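Local coordinates for protein B-agarase (Agarivorans gilvus, PDB 5Z6P) that acts as an agarase of glycoside hydrolase family 50, hydrolysing agar polysaccharide, at residues G297-L305 with N755-F763; Q689-M700 with Y744-V754. All coordinates share one frame; numbering follows the deposited sequence.

How the interactions relate
Both interactions use helix 745-762: residues 744-754 run beside helix 689-704 in interaction 2, and the rest of the helix, with F763, covers strand 299-305 in interaction 1. Their centres are 16 Å apart. They meet at M700, whose CE lies 3.7 Å from CG2 of T303 and 4.3 Å from CE2 of F301, so strand and both helices share one apolar core. The order of the parallel strands 299-305, 709-714 and 664-668 fits the closure of a (beta/alpha)8 barrel, as expected for this family. Both contacts would then belong to its outer helical layer; the catalytic cleft of such barrels opens at the C-terminal ends of the strands.

Interaction 1 (G297-L305 with N755-F763); sequences GYPYFATGL and NQSMYPKRF
P299 lays its CB over one face of the F763 ring, 3.4 Å from CZ, in a CH-pi contact just past the end of helix 745-762. Alongside, the Y759 hydroxyl comes up to the strand backbone: F301 N donates to Y759 OH over 3.1 Å, with an N-H...O angle of 166°. The F301 amide lies near the plane of the Y759 ring, at its edge, and the same hydroxyl is also bonded to G267 O, so two partners fix it. F301 carries its CG anti to the backbone N (chi1 -171°), which puts the ring between two helix side chains. M758 SD stands 3.8 Å from F301 CD2 in an oblique Met-aromatic contact, while F301 CE1 lies over one face of the R762 guanidinium, 3.8 Å from its NH1. That guanidinium is held by N706 O and W290 O. Farther along, M758 SD meets T303 CG2 tip to tip at 3.6 Å. T303 OG1 donates to N755 OD1 over 2.8 Å, arriving 44° out of the carbonyl plane, and N755 ND2 bonds W428 O. P299, F301 and T303, every second residue, thus face the helix. An early strand, 299-305, beside the late parallel strand 709-714 and covered by helix 745-762 is consistent with the closing step of a (beta/alpha)8 barrel, as in glycosidases of this kind.

Interaction 2 (Q689-M700 with Y744-V754); sequences QQERGQMFERYM and YQPMVDAAKRV
Two neighbouring helices, probably of the outer layer of a (beta/alpha)8 barrel, 689-700 and 745-754, run nearly parallel here, crossing at -22° with axes only 7.5 Å apart, and G693 and M747 bring their CA atoms within 4.5 Å. G693, with no side chain, makes this closeness possible: its CA comes within 3.5 Å of P746 O in a CA-H...O contact, and A750 CB rests 3.2 Å from G693 O. Beside it F696 is a knob in the hole formed by M747, A750, A751 and V754. Its CG lies anti to the backbone N, which swings the ring across to the other helix, with F696 CE1 3.9 Å from V754 CG2. M700 closes this end, its CB also against the V754 methyls. The helices flank strand 709-714, with M700 touching A712 and M747 touching Y714, consistent with the last two helices of such a barrel, on its outer side. Toward the N-terminal ends, M747 SD sits over the centre of the R692 guanidinium, 3.9 Å above its plane. R692 NH1 donates to Q689 OE1 on a lone pair, nearly straight at 163°, and stands over the Y744 ring face, 3.5 Å from Y744 CD2; the cation-pi attraction is long and at most weak. Outside partners hold these polar groups: R692 NE bonds F671 O, Q689 NE2 bonds D675 and Y744 OH bonds D719. At the other margin R753 grips E697 side-on, NE and NH2 both 2.7 Å from OE1. The two donors come from the same face of the carboxylate, above its plane, while OE1 lies close to the guanidinium plane; the bent N-H...O angle at NE, 145°, reflects two donors sharing one oxygen.

Interaction 1 (G297-L305 with N755-F763)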
loop_
_atom_site.group_PDB
_atom_site.type_symbol
_atom_site.label_atom_id
_atom_site.label_comp_id
_atom_site.label_asym_id
_atom_site.label_seq_id
_atom_site.Cartn_x
_atom_site.Cartn_y
_atom_site.Cartn_z
ATOM N N GLY A 297 -21.053 21.668 12.859
ATOM C CA GLY A 297 -20.220 22.830 12.636
ATOM C C GLY A 297 -18.868 22.847 13.335
ATOM O O GLY A 297 -18.111 23.783 13.174
ATOM N N TYR A 298 -18.544 21.807 14.091
ATOM C CA TYR A 298 -17.226 21.727 14.726
ATOM C C TYR A 298 -16.136 21.361 13.741
ATOM O O TYR A 298 -16.323 20.495 12.905
ATOM C CB TYR A 298 -17.248 20.714 15.863
ATOM C CG TYR A 298 -18.219 21.080 16.946
ATOM C CD1 TYR A 298 -17.824 21.877 18.020
ATOM C CD2 TYR A 298 -19.529 20.627 16.909
ATOM C CE1 TYR A 298 -18.707 22.216 19.010
ATOM C CE2 TYR A 298 -20.418 20.953 17.906
ATOM C CZ TYR A 298 -20.004 21.754 18.952
ATOM O OH TYR A 298 -20.901 22.075 19.936
ATOM N N PRO A 299 -14.981 22.015 13.833
ATOM C CA PRO A 299 -13.932 21.631 12.888
ATOM C C PRO A 299 -13.545 20.154 13.043
ATOM O O PRO A 299 -13.614 19.599 14.135
ATOM C CB PRO A 299 -12.772 22.555 13.247
ATOM C CG PRO A 299 -13.372 23.663 14.014
ATOM C CD PRO A 299 -14.565 23.115 14.712
ATOM N N TYR A 300 -13.177 19.516 11.937
ATOM C CA TYR A 300 -12.955 18.082 11.948
ATOM C C TYR A 300 -11.695 17.698 11.179
ATOM O O TYR A 300 -11.380 18.245 10.130
ATOM C CB TYR A 300 -14.198 17.368 11.394
ATOM C CG TYR A 300 -14.155 15.845 11.385
ATOM C CD1 TYR A 300 -14.568 15.111 12.490
ATOM C CD2 TYR A 300 -13.733 15.147 10.254
ATOM C CE1 TYR A 300 -14.544 13.722 12.483
ATOM C CE2 TYR A 300 -13.711 13.752 10.235
ATOM C CZ TYR A 300 -14.121 13.046 11.357
ATOM O OH TYR A 300 -14.113 11.683 11.349
ATOM N N PHE A 301 -10.961 16.759 11.751
ATOM C CA PHE A 301 -9.800 16.183 11.129
ATOM C C PHE A 301 -9.954 14.656 11.275
ATOM O O PHE A 301 -10.247 14.154 12.359
ATOM C CB PHE A 301 -8.524 16.712 11.776
ATOM C CG PHE A 301 -7.255 16.321 11.056
ATOM C CD1 PHE A 301 -6.749 17.109 10.027
ATOM C CD2 PHE A 301 -6.550 15.178 11.431
ATOM C CE1 PHE A 301 -5.580 16.765 9.374
ATOM C CE2 PHE A 301 -5.381 14.816 10.785
ATOM C CZ PHE A 301 -4.886 15.609 9.760
ATOM N N ALA A 302 -9.796 13.926 10.177
ATOM C CA ALA A 302 -10.151 12.494 10.157
ATOM C C ALA A 302 -8.973 11.571 10.436
ATOM O O ALA A 302 -8.061 11.477 9.632
ATOM C CB ALA A 302 -10.784 12.122 8.813
ATOM N N THR A 303 -9.001 10.872 11.568
ATOM C CA THR A 303 -7.981 9.858 11.840
ATOM C C THR A 303 -8.664 8.533 12.154
ATOM O O THR A 303 -9.679 8.498 12.847
ATOM C CB THR A 303 -7.036 10.256 13.013
ATOM O OG1 THR A 303 -7.808 10.520 14.194
ATOM C CG2 THR A 303 -6.218 11.502 12.648
ATOM N N GLY A 304 -8.108 7.447 11.631
ATOM C CA GLY A 304 -8.719 6.138 11.795
ATOM C C GLY A 304 -8.030 5.060 10.990
ATOM O O GLY A 304 -7.042 5.330 10.321
ATOM N N LEU A 305 -8.574 3.848 11.047
ATOM C CA LEU A 305 -7.954 2.677 10.438
ATOM C C LEU A 305 -8.814 2.090 9.320
ATOM O O LEU A 305 -10.033 2.169 9.354
ATOM C CB LEU A 305 -7.707 1.596 11.494
ATOM C CG LEU A 305 -7.132 2.052 12.844
ATOM C CD1 LEU A 305 -7.012 0.868 13.806
ATOM C CD2 LEU A 305 -5.789 2.734 12.662
ATOM N N ASN A 755 -3.614 11.874 18.354
ATOM C CA ASN A 755 -5.017 12.231 18.412
ATOM C C ASN A 755 -5.349 13.267 19.488
ATOM O O ASN A 755 -6.309 14.015 19.345
ATOM C CB ASN A 755 -5.859 10.973 18.618
ATOM C CG ASN A 755 -5.948 10.110 17.352
ATOM O OD1 ASN A 755 -5.859 10.615 16.239
ATOM N ND2 ASN A 755 -6.139 8.815 17.531
ATOM N N GLN A 756 -4.548 13.312 20.550
ATOM C CA GLN A 756 -4.774 14.276 21.620
ATOM C C GLN A 756 -4.128 15.617 21.291
ATOM O O GLN A 756 -4.561 16.652 21.783
ATOM C CB GLN A 756 -4.246 13.755 22.964
ATOM C CG GLN A 756 -2.742 13.891 23.141
ATOM C CD GLN A 756 -2.272 13.645 24.570
ATOM O OE1 GLN A 756 -3.041 13.800 25.515
ATOM N NE2 GLN A 756 -1.001 13.267 24.728
ATOM N N SER A 757 -3.107 15.609 20.444
ATOM C CA SER A 757 -2.429 16.847 20.088
ATOM C C SER A 757 -2.908 17.505 18.777
ATOM O O SER A 757 -2.821 18.713 18.639
ATOM C CB SER A 757 -0.924 16.598 20.021
ATOM O OG SER A 757 -0.533 16.103 18.759
ATOM N N MET A 758 -3.395 16.714 17.822
ATOM C CA MET A 758 -3.652 17.216 16.465
ATOM C C MET A 758 -4.587 18.426 16.383
ATOM O O MET A 758 -4.316 19.362 15.644
ATOM C CB MET A 758 -4.224 16.102 15.565
ATOM C CG MET A 758 -5.556 15.529 16.032
ATOM S SD MET A 758 -6.076 14.082 15.085
ATOM C CE MET A 758 -7.700 13.823 15.763
ATOM N N TYR A 759 -5.686 18.400 17.124
ATOM C CA TYR A 759 -6.655 19.468 17.037
ATOM C C TYR A 759 -6.092 20.807 17.533
ATOM O O TYR A 759 -6.194 21.803 16.823
ATOM C CB TYR A 759 -7.934 19.091 17.797
ATOM C CG TYR A 759 -8.955 18.339 16.968
ATOM C CD1 TYR A 759 -9.185 18.674 15.642
ATOM C CD2 TYR A 759 -9.688 17.294 17.518
ATOM C CE1 TYR A 759 -10.143 17.981 14.882
ATOM C CE2 TYR A 759 -10.634 16.609 16.773
ATOM C CZ TYR A 759 -10.860 16.957 15.459
ATOM O OH TYR A 759 -11.791 16.256 14.723
ATOM N N PRO A 760 -5.497 20.842 18.742
ATOM C CA PRO A 760 -4.913 22.135 19.106
ATOM C C PRO A 760 -3.753 22.547 18.206
ATOM O O PRO A 760 -3.598 23.737 17.959
ATOM C CB PRO A 760 -4.446 21.927 20.559
ATOM C CG PRO A 760 -4.557 20.478 20.836
ATOM C CD PRO A 760 -5.592 19.944 19.907
ATOM N N LYS A 761 -2.972 21.603 17.696
ATOM C CA LYS A 761 -1.886 21.976 16.789
ATOM C C LYS A 761 -2.426 22.519 15.469
ATOM O O LYS A 761 -1.941 23.529 14.957
ATOM C CB LYS A 761 -0.966 20.802 16.504
ATOM C CG LYS A 761 0.288 21.223 15.771
ATOM C CD LYS A 761 0.891 20.100 14.954
ATOM C CE LYS A 761 0.993 18.816 15.749
ATOM N NZ LYS A 761 1.897 18.914 16.916
ATOM N N ARG A 762 -3.421 21.861 14.923
ATOM C CA ARG A 762 -3.973 22.233 13.663
ATOM C C ARG A 762 -4.598 23.586 13.654
ATOM O O ARG A 762 -4.282 24.390 12.833
ATOM C CB ARG A 762 -5.039 21.243 13.224
ATOM C CG ARG A 762 -5.626 21.546 11.874
ATOM C CD ARG A 762 -4.888 20.822 10.796
ATOM N NE ARG A 762 -5.315 21.211 9.488
ATOM C CZ ARG A 762 -4.751 20.822 8.369
ATOM N NH1 ARG A 762 -3.766 19.999 8.414
ATOM N NH2 ARG A 762 -5.209 21.269 7.227
ATOM N N PHE A 763 -5.487 23.785 14.608
ATOM C CA PHE A 763 -6.278 24.969 14.718
ATOM C C PHE A 763 -5.736 26.065 15.597
ATOM O O PHE A 763 -6.445 26.621 16.395
ATOM C CB PHE A 763 -7.676 24.602 15.082
ATOM C CG PHE A 763 -8.340 23.759 14.051
ATOM C CD1 PHE A 763 -8.721 24.292 12.849
ATOM C CD2 PHE A 763 -8.543 22.446 14.278
ATOM C CE1 PHE A 763 -9.315 23.522 11.914
ATOM C CE2 PHE A 763 -9.123 21.668 13.345
ATOM C CZ PHE A 763 -9.528 22.204 12.167
#

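Interaction 2 (Q689-M700 with Y744-V754)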
loop_
_atom_site.group_PDB
_atom_site.type_symbol
_atom_site.label_atom_id
_atom_site.label_comp_id
_atom_site.label_asym_id
_atom_site.label_seq_id
_atom_site.Cartn_x
_atom_site.Cartn_y
_atom_site.Cartn_z
ATOM N N GLN A 689 8.773 -2.947 17.296
ATOM C CA GLN A 689 7.419 -2.480 17.589
ATOM C C GLN A 689 7.431 -1.049 18.118
ATOM O O GLN A 689 6.564 -0.247 17.795
ATOM C CB GLN A 689 6.717 -3.398 18.595
ATOM C CG GLN A 689 6.387 -4.806 18.055
ATOM C CD GLN A 689 5.702 -4.735 16.698
ATOM O OE1 GLN A 689 4.668 -4.077 16.537
ATOM N NE2 GLN A 689 6.302 -5.373 15.711
ATOM N N GLN A 690 8.411 -0.735 18.949
ATOM C CA GLN A 690 8.484 0.604 19.512
ATOM C C GLN A 690 8.671 1.637 18.402
ATOM O O GLN A 690 8.046 2.688 18.421
ATOM C CB GLN A 690 9.614 0.706 20.540
ATOM C CG GLN A 690 9.663 2.033 21.260
ATOM C CD GLN A 690 10.907 2.194 22.122
ATOM O OE1 GLN A 690 11.820 1.387 22.063
ATOM N NE2 GLN A 690 10.937 3.247 22.930
ATOM N N GLU A 691 9.523 1.325 17.435
ATOM C CA GLU A 691 9.788 2.261 16.363
ATOM C C GLU A 691 8.598 2.400 15.399
ATOM O O GLU A 691 8.451 3.428 14.745
ATOM C CB GLU A 691 11.042 1.873 15.596
ATOM C CG GLU A 691 11.460 2.985 14.624
ATOM C CD GLU A 691 12.845 2.809 14.034
ATOM O OE1 GLU A 691 13.098 1.817 13.314
ATOM O OE2 GLU A 691 13.675 3.693 14.285
ATOM N N ARG A 692 7.761 1.369 15.321
ATOM C CA ARG A 692 6.547 1.430 14.518
ATOM C C ARG A 692 5.668 2.593 14.962
ATOM O O ARG A 692 5.181 3.373 14.143
ATOM C CB ARG A 692 5.757 0.130 14.622
ATOM C CG ARG A 692 6.316 -1.048 13.833
ATOM C CD ARG A 692 5.346 -2.241 13.902
ATOM N NE ARG A 692 4.096 -1.943 13.201
ATOM C CZ ARG A 692 2.901 -2.423 13.525
ATOM N NH1 ARG A 692 2.757 -3.240 14.573
ATOM N NH2 ARG A 692 1.839 -2.069 12.806
ATOM N N GLY A 693 5.453 2.664 16.270
ATOM C CA GLY A 693 4.696 3.725 16.885
ATOM C C GLY A 693 5.368 5.078 16.663
ATOM O O GLY A 693 4.699 6.032 16.309
ATOM N N GLN A 694 6.683 5.151 16.845
ATOM C CA GLN A 694 7.416 6.399 16.575
ATOM C C GLN A 694 7.216 6.846 15.122
ATOM O O GLN A 694 6.973 8.027 14.840
ATOM C CB GLN A 694 8.915 6.244 16.864
ATOM C CG GLN A 694 9.297 6.191 18.354
ATOM C CD GLN A 694 10.721 5.672 18.587
ATOM O OE1 GLN A 694 11.285 4.966 17.754
ATOM N NE2 GLN A 694 11.298 6.013 19.729
ATOM N N MET A 695 7.313 5.907 14.196
ATOM C CA MET A 695 7.191 6.285 12.802
ATOM C C MET A 695 5.753 6.662 12.466
ATOM O O MET A 695 5.532 7.524 11.627
ATOM C CB MET A 695 7.710 5.168 11.897
ATOM C CG MET A 695 9.218 4.974 12.058
ATOM S SD MET A 695 9.928 3.682 11.032
ATOM C CE MET A 695 9.913 4.497 9.425
ATOM N N PHE A 696 4.785 6.028 13.126
ATOM C CA PHE A 696 3.384 6.398 12.962
ATOM C C PHE A 696 3.215 7.879 13.324
ATOM O O PHE A 696 2.586 8.648 12.592
ATOM C CB PHE A 696 2.473 5.530 13.832
ATOM C CG PHE A 696 1.018 5.931 13.794
ATOM C CD1 PHE A 696 0.533 6.933 14.628
ATOM C CD2 PHE A 696 0.132 5.289 12.937
ATOM C CE1 PHE A 696 -0.794 7.307 14.595
ATOM C CE2 PHE A 696 -1.208 5.653 12.892
ATOM C CZ PHE A 696 -1.674 6.675 13.722
ATOM N N GLU A 697 3.796 8.266 14.451
ATOM C CA GLU A 697 3.661 9.630 14.924
ATOM C C GLU A 697 4.325 10.601 13.965
ATOM O O GLU A 697 3.747 11.626 13.639
ATOM C CB GLU A 697 4.254 9.788 16.333
ATOM C CG GLU A 697 4.116 11.180 16.871
ATOM C CD GLU A 697 4.286 11.253 18.375
ATOM O OE1 GLU A 697 4.973 10.383 18.942
ATOM O OE2 GLU A 697 3.714 12.181 18.977
ATOM N N ARG A 698 5.531 10.276 13.512
ATOM C CA ARG A 698 6.251 11.136 12.588
ATOM C C ARG A 698 5.460 11.350 11.290
ATOM O O ARG A 698 5.374 12.466 10.782
ATOM C CB ARG A 698 7.628 10.561 12.271
ATOM C CG ARG A 698 8.684 10.793 13.355
ATOM C CD ARG A 698 10.057 10.304 12.873
ATOM N NE ARG A 698 10.663 9.425 13.859
ATOM C CZ ARG A 698 11.285 8.292 13.578
ATOM N NH1 ARG A 698 11.414 7.883 12.325
ATOM N NH2 ARG A 698 11.783 7.571 14.557
ATOM N N TYR A 699 4.883 10.275 10.766
ATOM C CA TYR A 699 4.022 10.379 9.595
ATOM C C TYR A 699 2.900 11.347 9.882
ATOM O O TYR A 699 2.704 12.289 9.140
ATOM C CB TYR A 699 3.449 9.016 9.185
ATOM C CG TYR A 699 2.735 9.005 7.820
ATOM C CD1 TYR A 699 1.472 9.566 7.650
ATOM C CD2 TYR A 699 3.327 8.402 6.718
ATOM C CE1 TYR A 699 0.818 9.527 6.387
ATOM C CE2 TYR A 699 2.689 8.375 5.462
ATOM C CZ TYR A 699 1.449 8.929 5.304
ATOM O OH TYR A 699 0.855 8.870 4.058
ATOM N N MET A 700 2.180 11.138 10.969
ATOM C CA MET A 700 0.990 11.934 11.213
ATOM C C MET A 700 1.247 13.426 11.400
ATOM O O MET A 700 0.429 14.237 10.972
ATOM C CB MET A 700 0.236 11.399 12.408
ATOM C CG MET A 700 -0.492 10.113 12.093
ATOM S SD MET A 700 -1.618 10.325 10.714
ATOM C CE MET A 700 -2.723 11.541 11.423
ATOM N N TYR A 744 -1.100 -3.736 19.636
ATOM C CA TYR A 744 0.307 -3.422 19.816
ATOM C C TYR A 744 0.419 -2.120 20.610
ATOM O O TYR A 744 -0.112 -1.091 20.200
ATOM C CB TYR A 744 1.027 -3.292 18.472
ATOM C CG TYR A 744 1.247 -4.596 17.712
ATOM C CD1 TYR A 744 2.249 -5.476 18.087
ATOM C CD2 TYR A 744 0.468 -4.924 16.611
ATOM C CE1 TYR A 744 2.473 -6.653 17.398
ATOM C CE2 TYR A 744 0.684 -6.104 15.903
ATOM C CZ TYR A 744 1.687 -6.967 16.309
ATOM O OH TYR A 744 1.915 -8.127 15.632
ATOM N N GLN A 745 1.108 -2.154 21.743
ATOM C CA GLN A 745 1.055 -1.009 22.655
ATOM C C GLN A 745 1.673 0.284 22.104
ATOM O O GLN A 745 1.106 1.351 22.302
ATOM C CB GLN A 745 1.712 -1.352 23.991
ATOM C CG GLN A 745 1.327 -0.380 25.101
ATOM C CD GLN A 745 -0.170 -0.261 25.277
ATOM O OE1 GLN A 745 -0.872 -1.257 25.432
ATOM N NE2 GLN A 745 -0.671 0.962 25.250
ATOM N N PRO A 746 2.833 0.206 21.428
ATOM C CA PRO A 746 3.342 1.483 20.912
ATOM C C PRO A 746 2.475 2.087 19.789
ATOM O O PRO A 746 2.518 3.292 19.620
ATOM C CB PRO A 746 4.737 1.125 20.383
ATOM C CG PRO A 746 5.092 -0.169 21.067
ATOM C CD PRO A 746 3.792 -0.891 21.208
ATOM N N MET A 747 1.709 1.276 19.056
ATOM C CA MET A 747 0.808 1.826 18.044
ATOM C C MET A 747 -0.313 2.582 18.738
ATOM O O MET A 747 -0.598 3.730 18.400
ATOM C CB MET A 747 0.238 0.729 17.124
ATOM C CG MET A 747 1.290 -0.008 16.321
ATOM S SD MET A 747 2.378 1.057 15.351
ATOM C CE MET A 747 1.232 1.588 14.056
ATOM N N VAL A 748 -0.937 1.931 19.714
ATOM C CA VAL A 748 -1.976 2.550 20.529
ATOM C C VAL A 748 -1.484 3.840 21.195
ATOM O O VAL A 748 -2.178 4.866 21.184
ATOM C CB VAL A 748 -2.475 1.586 21.626
ATOM C CG1 VAL A 748 -3.467 2.279 22.538
ATOM C CG2 VAL A 748 -3.098 0.348 21.004
ATOM N N ASP A 749 -0.286 3.795 21.762
ATOM C CA ASP A 749 0.234 4.969 22.452
ATOM C C ASP A 749 0.512 6.106 21.459
ATOM O O ASP A 749 0.209 7.255 21.731
ATOM C CB ASP A 749 1.510 4.650 23.229
ATOM C CG ASP A 749 1.286 3.705 24.419
ATOM O OD1 ASP A 749 0.141 3.381 24.808
ATOM O OD2 ASP A 749 2.308 3.278 24.963
ATOM N N ALA A 750 1.115 5.782 20.323
ATOM C CA ALA A 750 1.353 6.785 19.289
ATOM C C ALA A 750 0.039 7.387 18.790
ATOM O O ALA A 750 -0.084 8.598 18.676
ATOM C CB ALA A 750 2.134 6.187 18.144
ATOM N N ALA A 751 -0.940 6.536 18.505
ATOM C CA ALA A 751 -2.265 7.007 18.120
ATOM C C ALA A 751 -2.798 8.024 19.139
ATOM O O ALA A 751 -3.328 9.066 18.763
ATOM C CB ALA A 751 -3.230 5.845 17.982
ATOM N N LYS A 752 -2.647 7.726 20.427
ATOM C CA LYS A 752 -3.129 8.639 21.467
ATOM C C LYS A 752 -2.364 9.980 21.494
ATOM O O LYS A 752 -2.972 11.033 21.632
ATOM C CB LYS A 752 -3.066 7.966 22.848
ATOM C CG LYS A 752 -4.142 6.911 23.040
ATOM C CD LYS A 752 -4.162 6.374 24.445
ATOM C CE LYS A 752 -5.180 5.262 24.577
ATOM N NZ LYS A 752 -5.420 4.901 25.997
ATOM N N ARG A 753 -1.045 9.944 21.349
ATOM C CA ARG A 753 -0.268 11.177 21.263
ATOM C C ARG A 753 -0.708 12.019 20.059
ATOM O O ARG A 753 -0.973 13.200 20.203
ATOM C CB ARG A 753 1.234 10.880 21.192
ATOM C CG ARG A 753 1.798 10.220 22.471
ATOM C CD ARG A 753 3.311 10.270 22.500
ATOM N NE ARG A 753 3.882 9.662 21.308
ATOM C CZ ARG A 753 4.110 8.362 21.158
ATOM N NH1 ARG A 753 3.842 7.518 22.148
ATOM N NH2 ARG A 753 4.612 7.914 20.020
ATOM N N VAL A 754 -0.808 11.406 18.882
ATOM C CA VAL A 754 -1.290 12.131 17.716
ATOM C C VAL A 754 -2.692 12.720 17.924
ATOM O O VAL A 754 -2.916 13.916 17.723
ATOM C CB VAL A 754 -1.321 11.239 16.471
ATOM C CG1 VAL A 754 -2.074 11.958 15.325
ATOM C CG2 VAL A 754 0.109 10.818 16.060
#